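Long-range contacts in GH26A (Muricauda sp. MAR_2010_75, PDB 6Q75), which probably hydrolyses glycosidic bonds of beta-mannan-type polysaccharides, as a glycoside hydrolase of family 26: residues Phe79-Gly83 with Pro118-Trp122; His176-Trp182 with Trp218-Arg224; Tyr256-Tyr261 with Ala289-Trp293. All coordinates share one frame; numbering follows the deposited sequence.

How the contacts relate
Contact 2 is the buried one, with no exposed residue among those that touch, whereas contact 1 lies at the surface and contact 3 is partly buried. All three belong to one (beta/alpha)8 barrel. Contact 1 pairs the loops after the parallel neighbours 74-78 and 104-108; contact 2 pairs the loop after 170-173 with the end of the neighbouring strand 214-221 and the loop beyond; their nearest atoms are about 6 Å apart. Contact 3 instead joins the start of helix 258-268 to the turn after helix 284-289, and meets contact 2 where Pro223 packs on Asp260. The chemistry differs with place: proline on indole in contact 1, amide-to-backbone pairing beside bound Tris in contact 2, glutamine amides around a tyrosine in contact 3.

Contact 1 of 3, residues Phe79-Gly83 with Pro118-Trp122; sequences FYWNG and PPFSW
Pro118 CB lies over the indole of Trp81, 3.4 Å from the centroid of the five-membered ring and 16° off its normal, which is the geometry of a CH-pi contact. Pro118 CG extends this cover over the six-membered part, 3.6 Å from Trp81 CE3. The backbone of Trp81 is engaged as well: Phe120 N donates to Trp81 O (3.0 Å, 164° at the hydrogen), and Pro119 CA brings a C-H to the same oxygen at 3.3 Å. Further along, Tyr80 OH donates to Phe120 O at 2.9 Å, and that hydroxyl also lies at the edge of the Trp122 ring, 3.5 Å from CE3. Replacing Trp81 with an alanine would probably leave Pro118 without its aromatic platform and open a gap between the two loops.

Both segments follow strands that are parallel neighbours in the (beta/alpha)8 barrel, 74-78 and 104-108, and so meet at the C-terminal end of the barrel, the side on which such enzymes bind substrate. Consistent with this, Tris and glycerol, probably from the crystallisation liquor, lie about 4 Å from the Trp122 side chain (nearest atoms).

Several features set the first shell in place. CG anti to the backbone N (chi1 -173°) lays the Trp81 indole against the Pro118 ring, and the residue itself centres an inverse gamma turn. Asn82 CB covers one face of the Tyr80 ring, while Asn82 ND2 bonds Glu55. A cis peptide bond precedes Pro119, whose CB comes within 3.2 Å of Gly83 O. Beyond Phe120, Ser121 OG caps Glu124 N, and His110 meets Trp122 edge-to-face.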
loop_
_atom_site.group_PDB
_atom_site.type_symbol
_atom_site.label_atom_id
_atom_site.label_comp_id
_atom_site.label_asym_id
_atom_site.label_seq_id
_atom_site.Cartn_x
_atom_site.Cartn_y
_atom_site.Cartn_z
ATOM N N PHE A 79 7.871 5.781 -1.706
ATOM C CA PHE A 79 9.036 6.056 -2.534
ATOM C C PHE A 79 8.937 7.379 -3.297
ATOM O O PHE A 79 9.865 7.726 -4.040
ATOM C CB PHE A 79 9.252 4.906 -3.518
ATOM C CG PHE A 79 10.045 3.758 -2.949
ATOM C CD1 PHE A 79 11.437 3.822 -2.868
ATOM C CD2 PHE A 79 9.412 2.598 -2.531
ATOM C CE1 PHE A 79 12.179 2.774 -2.349
ATOM C CE2 PHE A 79 10.152 1.516 -2.022
ATOM C CZ PHE A 79 11.543 1.608 -1.936
ATOM N N TYR A 80 7.848 8.123 -3.115
ATOM C CA TYR A 80 7.616 9.377 -3.824
ATOM C C TYR A 80 8.864 10.254 -3.902
ATOM O O TYR A 80 9.362 10.752 -2.887
ATOM C CB TYR A 80 6.486 10.143 -3.132
ATOM C CG TYR A 80 5.999 11.382 -3.848
ATOM C CD1 TYR A 80 6.290 11.617 -5.198
ATOM C CD2 TYR A 80 5.205 12.308 -3.183
ATOM C CE1 TYR A 80 5.814 12.778 -5.838
ATOM C CE2 TYR A 80 4.743 13.448 -3.811
ATOM C CZ TYR A 80 5.037 13.678 -5.133
ATOM O OH TYR A 80 4.553 14.836 -5.740
ATOM N N TRP A 81 9.375 10.450 -5.112
ATOM C CA TRP A 81 10.522 11.324 -5.323
ATOM C C TRP A 81 9.969 12.719 -5.595
ATOM O O TRP A 81 9.775 13.139 -6.736
ATOM C CB TRP A 81 11.369 10.799 -6.476
ATOM C CG TRP A 81 12.630 11.485 -6.702
ATOM C CD1 TRP A 81 12.996 12.750 -6.308
ATOM C CD2 TRP A 81 13.725 10.959 -7.441
ATOM N NE1 TRP A 81 14.275 13.029 -6.761
ATOM C CE2 TRP A 81 14.735 11.946 -7.461
ATOM C CE3 TRP A 81 13.950 9.745 -8.088
ATOM C CZ2 TRP A 81 15.960 11.748 -8.111
ATOM C CZ3 TRP A 81 15.173 9.551 -8.742
ATOM C CH2 TRP A 81 16.155 10.549 -8.735
ATOM N N ASN A 82 9.674 13.437 -4.512
ATOM C CA ASN A 82 9.095 14.767 -4.644
ATOM C C ASN A 82 10.093 15.883 -4.393
ATOM O O ASN A 82 9.773 17.037 -4.678
ATOM C CB ASN A 82 7.915 14.936 -3.670
ATOM C CG ASN A 82 8.342 14.803 -2.225
ATOM O OD1 ASN A 82 8.979 13.821 -1.835
ATOM N ND2 ASN A 82 7.964 15.770 -1.413
ATOM N N GLY A 83 11.274 15.572 -3.859
ATOM C CA GLY A 83 12.294 16.555 -3.583
ATOM C C GLY A 83 13.503 16.375 -4.479
ATOM O O GLY A 83 13.485 15.617 -5.454
ATOM N N PRO A 118 11.868 13.113 -12.277
ATOM C CA PRO A 118 11.766 13.580 -10.899
ATOM C C PRO A 118 12.552 14.862 -10.714
ATOM O O PRO A 118 13.485 15.140 -11.484
ATOM C CB PRO A 118 12.372 12.431 -10.074
ATOM C CG PRO A 118 12.626 11.322 -11.028
ATOM C CD PRO A 118 12.724 11.921 -12.382
ATOM N N PRO A 119 12.216 15.673 -9.702
ATOM C CA PRO A 119 11.096 15.436 -8.775
ATOM C C PRO A 119 9.735 15.636 -9.440
ATOM O O PRO A 119 9.540 16.581 -10.219
ATOM C CB PRO A 119 11.322 16.465 -7.673
ATOM C CG PRO A 119 12.161 17.528 -8.302
ATOM C CD PRO A 119 13.015 16.849 -9.324
ATOM N N PHE A 120 8.801 14.747 -9.121
ATOM C CA PHE A 120 7.522 14.683 -9.810
ATOM C C PHE A 120 6.535 15.637 -9.156
ATOM O O PHE A 120 6.207 15.472 -7.980
ATOM C CB PHE A 120 6.983 13.253 -9.765
ATOM C CG PHE A 120 7.849 12.258 -10.500
ATOM C CD1 PHE A 120 8.045 12.375 -11.867
ATOM C CD2 PHE A 120 8.422 11.193 -9.823
ATOM C CE1 PHE A 120 8.827 11.461 -12.550
ATOM C CE2 PHE A 120 9.214 10.259 -10.502
ATOM C CZ PHE A 120 9.409 10.400 -11.872
ATOM N N SER A 121 6.045 16.618 -9.924
ATOM C CA SER A 121 5.056 17.553 -9.400
ATOM C C SER A 121 3.778 16.827 -8.974
ATOM O O SER A 121 3.263 15.955 -9.681
ATOM C CB SER A 121 4.729 18.613 -10.450
ATOM O OG SER A 121 3.519 19.288 -10.124
ATOM N N TRP A 122 3.249 17.199 -7.813
ATOM C CA TRP A 122 2.002 16.585 -7.368
ATOM C C TRP A 122 0.865 16.911 -8.331
ATOM O O TRP A 122 0.181 16.014 -8.830
ATOM C CB TRP A 122 1.662 17.061 -5.959
ATOM C CG TRP A 122 0.428 16.411 -5.383
ATOM C CD1 TRP A 122 -0.807 16.977 -5.212
ATOM C CD2 TRP A 122 0.324 15.069 -4.923
ATOM N NE1 TRP A 122 -1.674 16.061 -4.661
ATOM C CE2 TRP A 122 -1.005 14.883 -4.468
ATOM C CE3 TRP A 122 1.221 14.011 -4.837
ATOM C CZ2 TRP A 122 -1.461 13.670 -3.946
ATOM C CZ3 TRP A 122 0.773 12.809 -4.299
ATOM C CH2 TRP A 122 -0.552 12.643 -3.860
#

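Contact 2 of 3, residues His176-Trp182 with Trp218-Arg224; sequences HEMNGVW and WNANGPR
Asn179 and Asn221 exchange two hydrogen bonds, both using the side-chain amide of Asn179 against the backbone of Asn221. Asn221 N donates to Asn179 OD1 at 2.8 Å, and Asn179 ND2 returns a nearly straight bond to Asn221 O (2.7 Å, 171° at the hydrogen). Asn179 CG stands between its backbone N and carbonyl carbon (chi1 57°), a rotation that presents the amide to the end of strand 214-221. A backbone bond joins Glu177 N to Asn219 O at 2.7 Å, with the donor in the carbonyl plane. These bonds tie the loop after strand 170-173 to the neighbouring parallel strand of the (beta/alpha)8 barrel, at its C-terminal end.

Among the remaining polar groups, Trp182 NE1 donates to Glu177 OE1 at 2.9 Å, meeting the oxygen on its anti side. Asn221 OD1 lies 3.3 Å from Glu177 OE2 without bonding, since both are acceptors; Asn221 ND2 instead donates to Gly222 O.

Aromatic contacts flank this network. The bent Met178 chain carries CE over the five-membered ring of Trp218, 3.8 Å from its centroid, while SD approaches obliquely in a Met-aromatic contact. At the other end, Trp182 CH2 lies over a face of the Arg224 guanidinium, the planes 30° apart and Trp182 CZ3 3.5 Å from Arg224 NH2, which is salt-bridged to Asp229.

A Tris molecule, probably from the crystallisation liquor, hydrogen-bonds to His176 NE2 and Glu177 OE1, consistent with a pocket here. The carboxylate facing it is thus positioned by the indole N-H of Trp182, while the backbone behind it is pinned by the strand.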
loop_
_atom_site.group_PDB
_atom_site.type_symbol
_atom_site.label_atom_id
_atom_site.label_comp_id
_atom_site.label_asym_id
_atom_site.label_seq_id
_atom_site.Cartn_x
_atom_site.Cartn_y
_atom_site.Cartn_z
ATOM N N HIS A 176 -1.744 2.848 -6.268
ATOM C CA HIS A 176 -2.880 2.757 -5.365
ATOM C C HIS A 176 -4.006 3.711 -5.788
ATOM O O HIS A 176 -3.816 4.638 -6.582
ATOM C CB HIS A 176 -2.432 3.086 -3.940
ATOM C CG HIS A 176 -1.870 4.467 -3.833
ATOM N ND1 HIS A 176 -0.723 4.848 -4.490
ATOM C CD2 HIS A 176 -2.340 5.576 -3.220
ATOM C CE1 HIS A 176 -0.485 6.128 -4.255
ATOM N NE2 HIS A 176 -1.451 6.590 -3.475
ATOM N N GLU A 177 -5.204 3.463 -5.252
ATOM C CA GLU A 177 -6.391 4.291 -5.556
ATOM C C GLU A 177 -6.650 4.355 -7.069
ATOM O O GLU A 177 -7.114 5.362 -7.615
ATOM C CB GLU A 177 -6.252 5.690 -4.937
ATOM C CG GLU A 177 -6.265 5.610 -3.385
ATOM C CD GLU A 177 -6.128 6.961 -2.658
ATOM O OE1 GLU A 177 -6.090 8.039 -3.306
ATOM O OE2 GLU A 177 -6.101 6.940 -1.405
ATOM N N MET A 178 -6.417 3.230 -7.741
ATOM C CA MET A 178 -6.475 3.201 -9.199
ATOM C C MET A 178 -7.895 3.292 -9.733
ATOM O O MET A 178 -8.069 3.554 -10.932
ATOM C CB MET A 178 -5.803 1.921 -9.705
ATOM C CG MET A 178 -6.636 0.641 -9.505
ATOM S SD MET A 178 -6.833 0.102 -7.783
ATOM C CE MET A 178 -5.214 -0.482 -7.341
ATOM N N ASN A 179 -8.911 3.092 -8.878
ATOM C CA ASN A 179 -10.287 3.277 -9.319
ATOM C C ASN A 179 -10.715 4.731 -9.230
ATOM O O ASN A 179 -11.803 5.075 -9.709
ATOM C CB ASN A 179 -11.249 2.374 -8.519
ATOM C CG ASN A 179 -11.169 2.600 -7.014
ATOM O OD1 ASN A 179 -10.107 2.894 -6.475
ATOM N ND2 ASN A 179 -12.315 2.469 -6.325
ATOM N N GLY A 180 -9.866 5.594 -8.670
ATOM C CA GLY A 180 -10.181 7.007 -8.615
ATOM C C GLY A 180 -9.804 7.712 -9.899
ATOM O O GLY A 180 -9.041 7.197 -10.731
ATOM N N VAL A 181 -10.337 8.932 -10.057
ATOM C CA VAL A 181 -10.059 9.724 -11.249
ATOM C C VAL A 181 -8.882 10.679 -11.069
ATOM O O VAL A 181 -8.486 11.346 -12.037
ATOM C CB VAL A 181 -11.297 10.529 -11.706
ATOM C CG1 VAL A 181 -12.461 9.580 -11.998
ATOM C CG2 VAL A 181 -11.710 11.579 -10.626
ATOM N N TRP A 182 -8.258 10.721 -9.895
ATOM C CA TRP A 182 -7.329 11.810 -9.619
ATOM C C TRP A 182 -5.885 11.537 -10.029
ATOM O O TRP A 182 -5.194 12.475 -10.445
ATOM C CB TRP A 182 -7.367 12.174 -8.133
ATOM C CG TRP A 182 -7.472 11.030 -7.159
ATOM C CD1 TRP A 182 -6.436 10.400 -6.519
ATOM C CD2 TRP A 182 -8.677 10.410 -6.685
ATOM N NE1 TRP A 182 -6.929 9.430 -5.663
ATOM C CE2 TRP A 182 -8.297 9.412 -5.757
ATOM C CE3 TRP A 182 -10.034 10.585 -6.970
ATOM C CZ2 TRP A 182 -9.231 8.593 -5.105
ATOM C CZ3 TRP A 182 -10.974 9.787 -6.308
ATOM C CH2 TRP A 182 -10.563 8.794 -5.394
ATOM N N TRP A 218 -3.038 -4.976 -3.742
ATOM C CA TRP A 218 -3.844 -4.209 -4.680
ATOM C C TRP A 218 -4.722 -3.291 -3.842
ATOM O O TRP A 218 -5.617 -3.771 -3.153
ATOM C CB TRP A 218 -4.671 -5.166 -5.538
ATOM C CG TRP A 218 -5.589 -4.534 -6.568
ATOM C CD1 TRP A 218 -5.286 -4.211 -7.877
ATOM C CD2 TRP A 218 -6.970 -4.230 -6.393
ATOM N NE1 TRP A 218 -6.401 -3.712 -8.512
ATOM C CE2 TRP A 218 -7.446 -3.706 -7.620
ATOM C CE3 TRP A 218 -7.858 -4.337 -5.308
ATOM C CZ2 TRP A 218 -8.761 -3.289 -7.789
ATOM C CZ3 TRP A 218 -9.171 -3.916 -5.487
ATOM C CH2 TRP A 218 -9.609 -3.409 -6.711
ATOM N N ASN A 219 -4.439 -1.978 -3.872
ATOM C CA ASN A 219 -4.969 -1.017 -2.894
ATOM C C ASN A 219 -5.831 -0.005 -3.652
ATOM O O ASN A 219 -5.300 0.914 -4.284
ATOM C CB ASN A 219 -3.809 -0.323 -2.161
ATOM C CG ASN A 219 -4.234 0.428 -0.883
ATOM O OD1 ASN A 219 -3.404 0.643 0.001
ATOM N ND2 ASN A 219 -5.511 0.832 -0.787
ATOM N N ALA A 220 -7.151 -0.153 -3.561
ATOM C CA ALA A 220 -8.089 0.732 -4.233
ATOM C C ALA A 220 -8.548 1.842 -3.289
ATOM O O ALA A 220 -8.059 1.990 -2.168
ATOM C CB ALA A 220 -9.277 -0.076 -4.759
ATOM N N ASN A 221 -9.488 2.653 -3.769
ATOM C CA ASN A 221 -10.186 3.649 -2.955
ATOM C C ASN A 221 -11.628 3.220 -2.732
ATOM O O ASN A 221 -12.241 2.597 -3.590
ATOM C CB ASN A 221 -10.184 5.016 -3.655
ATOM C CG ASN A 221 -10.309 6.180 -2.668
ATOM O OD1 ASN A 221 -9.304 6.661 -2.160
ATOM N ND2 ASN A 221 -11.537 6.615 -2.392
ATOM N N GLY A 222 -12.203 3.570 -1.573
ATOM C CA GLY A 222 -13.631 3.409 -1.437
ATOM C C GLY A 222 -14.384 4.076 -2.582
ATOM O O GLY A 222 -14.100 5.226 -2.942
ATOM N N PRO A 223 -15.339 3.371 -3.194
ATOM C CA PRO A 223 -16.037 3.940 -4.357
ATOM C C PRO A 223 -16.934 5.111 -3.984
ATOM O O PRO A 223 -17.490 5.166 -2.887
ATOM C CB PRO A 223 -16.872 2.771 -4.887
ATOM C CG PRO A 223 -16.202 1.509 -4.298
ATOM C CD PRO A 223 -15.717 1.965 -2.944
ATOM N N ARG A 224 -17.098 6.040 -4.929
ATOM C CA ARG A 224 -18.004 7.165 -4.706
ATOM C C ARG A 224 -18.339 7.804 -6.043
ATOM O O ARG A 224 -17.530 7.770 -6.965
ATOM C CB ARG A 224 -17.381 8.214 -3.777
ATOM C CG ARG A 224 -16.152 8.877 -4.371
ATOM C CD ARG A 224 -15.141 9.132 -3.318
ATOM N NE ARG A 224 -14.125 10.103 -3.711
ATOM C CZ ARG A 224 -13.060 10.356 -2.968
ATOM N NH1 ARG A 224 -12.901 9.696 -1.830
ATOM N NH2 ARG A 224 -12.158 11.250 -3.353
#

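Contact 3 of 3, residues Tyr256-Tyr261 with Ala289-Trp293; sequences YEQKDY and AQPKW
Ala289, the last residue of helix 284-289, receives Gln258 NE2 on its carbonyl oxygen at 3.2 Å. The contact is peripheral packing of the (beta/alpha)8 barrel: the start of helix 258-268 meets the type I turn, Gln290 to Trp293, that leads into strand 293-299.

Gln290 follows, held through both ends of its amide. Its NE2 donates to Tyr256 O (3.0 Å) and to Gln258 OE1 (2.8 Å), both partners near its amide plane although NE2 stands above each acceptor's carbonyl plane. The extended chain lies along the Tyr261 ring, with CB 3.8 Å from the ring centroid and 17° off its normal, a CH-pi contact. A water bridges Gln290 OE1 to Glu257 O.

Pro291 brings CD alongside Tyr261 OH, and Lys292 N donates to that hydroxyl at 3.1 Å, with Lys292 CB close by. Tyr261 reaches the turn because its CG is anti to the backbone N (chi1 172°).

Trp293 closes the turn. Its NE1 donates almost straight to a lone pair of Gln290 OE1 (2.9 Å, 172°), which, with the two bonds from NE2, helps fix the rotation of that amide. Tyr261 presents its edge to the indole face, the planes inclined rather than perpendicular, and Tyr261 CD1 comes 3.6 Å from Trp293 CE2.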
loop_
_atom_site.group_PDB
_atom_site.type_symbol
_atom_site.label_atom_id
_atom_site.label_comp_id
_atom_site.label_asym_id
_atom_site.label_seq_id
_atom_site.Cartn_x
_atom_site.Cartn_y
_atom_site.Cartn_z
ATOM N N TYR A 256 -16.695 3.888 6.864
ATOM C CA TYR A 256 -16.562 2.426 6.843
ATOM C C TYR A 256 -17.908 1.789 6.489
ATOM O O TYR A 256 -18.539 1.110 7.287
ATOM C CB TYR A 256 -16.033 1.925 8.182
ATOM C CG TYR A 256 -14.662 2.437 8.515
ATOM C CD1 TYR A 256 -13.526 1.872 7.920
ATOM C CD2 TYR A 256 -14.482 3.500 9.400
ATOM C CE1 TYR A 256 -12.255 2.351 8.207
ATOM C CE2 TYR A 256 -13.214 3.989 9.691
ATOM C CZ TYR A 256 -12.103 3.414 9.079
ATOM O OH TYR A 256 -10.847 3.879 9.384
ATOM N N GLU A 257 -18.331 2.015 5.242
ATOM C CA GLU A 257 -19.610 1.497 4.770
ATOM C C GLU A 257 -19.587 -0.019 4.729
ATOM O O GLU A 257 -18.628 -0.618 4.225
ATOM C CB GLU A 257 -19.935 2.023 3.375
ATOM C CG GLU A 257 -20.086 3.508 3.309
ATOM C CD GLU A 257 -21.541 3.934 3.424
ATOM O OE1 GLU A 257 -22.419 3.067 3.634
ATOM O OE2 GLU A 257 -21.798 5.147 3.310
ATOM N N GLN A 258 -20.656 -0.636 5.244
ATOM C CA GLN A 258 -20.747 -2.096 5.227
ATOM C C GLN A 258 -20.806 -2.641 3.799
ATOM O O GLN A 258 -20.214 -3.685 3.500
ATOM C CB GLN A 258 -21.966 -2.549 6.025
ATOM C CG GLN A 258 -21.891 -4.013 6.463
ATOM C CD GLN A 258 -20.841 -4.221 7.545
ATOM O OE1 GLN A 258 -20.521 -3.302 8.300
ATOM N NE2 GLN A 258 -20.309 -5.429 7.628
ATOM N N LYS A 259 -21.522 -1.951 2.908
ATOM C CA LYS A 259 -21.625 -2.393 1.521
ATOM C C LYS A 259 -20.262 -2.392 0.833
ATOM O O LYS A 259 -19.960 -3.305 0.062
ATOM C CB LYS A 259 -22.596 -1.495 0.753
ATOM N N ASP A 260 -19.441 -1.361 1.076
ATOM C CA ASP A 260 -18.087 -1.331 0.501
ATOM C C ASP A 260 -17.244 -2.491 1.023
ATOM O O ASP A 260 -16.499 -3.121 0.262
ATOM C CB ASP A 260 -17.385 -0.021 0.836
ATOM C CG ASP A 260 -18.024 1.185 0.182
ATOM O OD1 ASP A 260 -18.941 1.031 -0.653
ATOM O OD2 ASP A 260 -17.612 2.299 0.544
ATOM N N TYR A 261 -17.305 -2.754 2.336
ATOM C CA TYR A 261 -16.659 -3.947 2.884
ATOM C C TYR A 261 -17.152 -5.206 2.182
ATOM O O TYR A 261 -16.345 -6.043 1.757
ATOM C CB TYR A 261 -16.910 -4.012 4.389
ATOM C CG TYR A 261 -16.482 -5.258 5.148
ATOM C CD1 TYR A 261 -15.177 -5.418 5.597
ATOM C CD2 TYR A 261 -17.422 -6.221 5.513
ATOM C CE1 TYR A 261 -14.821 -6.551 6.352
ATOM C CE2 TYR A 261 -17.076 -7.326 6.249
ATOM C CZ TYR A 261 -15.788 -7.485 6.680
ATOM O OH TYR A 261 -15.494 -8.602 7.431
ATOM N N ALA A 289 -18.119 -5.406 13.381
ATOM C CA ALA A 289 -18.957 -5.669 12.222
ATOM C C ALA A 289 -18.145 -6.022 10.989
ATOM O O ALA A 289 -18.690 -6.624 10.053
ATOM C CB ALA A 289 -19.779 -4.426 11.876
ATOM N N GLN A 290 -16.871 -5.651 10.974
ATOM C CA GLN A 290 -16.004 -5.798 9.798
ATOM C C GLN A 290 -14.685 -6.458 10.200
ATOM O O GLN A 290 -13.593 -5.890 10.055
ATOM C CB GLN A 290 -15.793 -4.440 9.120
ATOM C CG GLN A 290 -17.107 -3.872 8.598
ATOM C CD GLN A 290 -17.027 -2.448 8.081
ATOM O OE1 GLN A 290 -15.932 -1.975 7.742
ATOM N NE2 GLN A 290 -18.144 -1.767 8.011
ATOM N N PRO A 291 -14.755 -7.702 10.671
ATOM C CA PRO A 291 -13.580 -8.326 11.305
ATOM C C PRO A 291 -12.509 -8.734 10.317
ATOM O O PRO A 291 -11.388 -9.026 10.739
ATOM C CB PRO A 291 -14.176 -9.550 12.017
ATOM C CG PRO A 291 -15.369 -9.902 11.193
ATOM C CD PRO A 291 -15.920 -8.597 10.642
ATOM N N LYS A 292 -12.809 -8.766 9.029
ATOM C CA LYS A 292 -11.824 -9.260 8.073
ATOM C C LYS A 292 -10.704 -8.262 7.784
ATOM O O LYS A 292 -9.702 -8.643 7.169
ATOM C CB LYS A 292 -12.536 -9.655 6.779
ATOM C CG LYS A 292 -13.299 -10.982 6.875
ATOM C CD LYS A 292 -14.063 -11.257 5.595
ATOM C CE LYS A 292 -15.129 -12.329 5.792
ATOM N NZ LYS A 292 -14.565 -13.676 5.808
ATOM N N TRP A 293 -10.827 -6.993 8.177
ATOM C CA TRP A 293 -9.720 -6.069 7.943
ATOM C C TRP A 293 -8.482 -6.563 8.687
ATOM O O TRP A 293 -8.521 -6.782 9.897
ATOM C CB TRP A 293 -10.078 -4.649 8.394
ATOM C CG TRP A 293 -11.228 -4.006 7.687
ATOM C CD1 TRP A 293 -12.387 -3.539 8.270
ATOM C CD2 TRP A 293 -11.322 -3.664 6.290
ATOM N NE1 TRP A 293 -13.192 -2.951 7.317
ATOM C CE2 TRP A 293 -12.567 -3.025 6.098
ATOM C CE3 TRP A 293 -10.485 -3.863 5.176
ATOM C CZ2 TRP A 293 -12.998 -2.574 4.851
ATOM C CZ3 TRP A 293 -10.915 -3.405 3.940
ATOM C CH2 TRP A 293 -12.158 -2.770 3.785
HETATM O O HOH W 1 -15.971 -0.442 5.297
#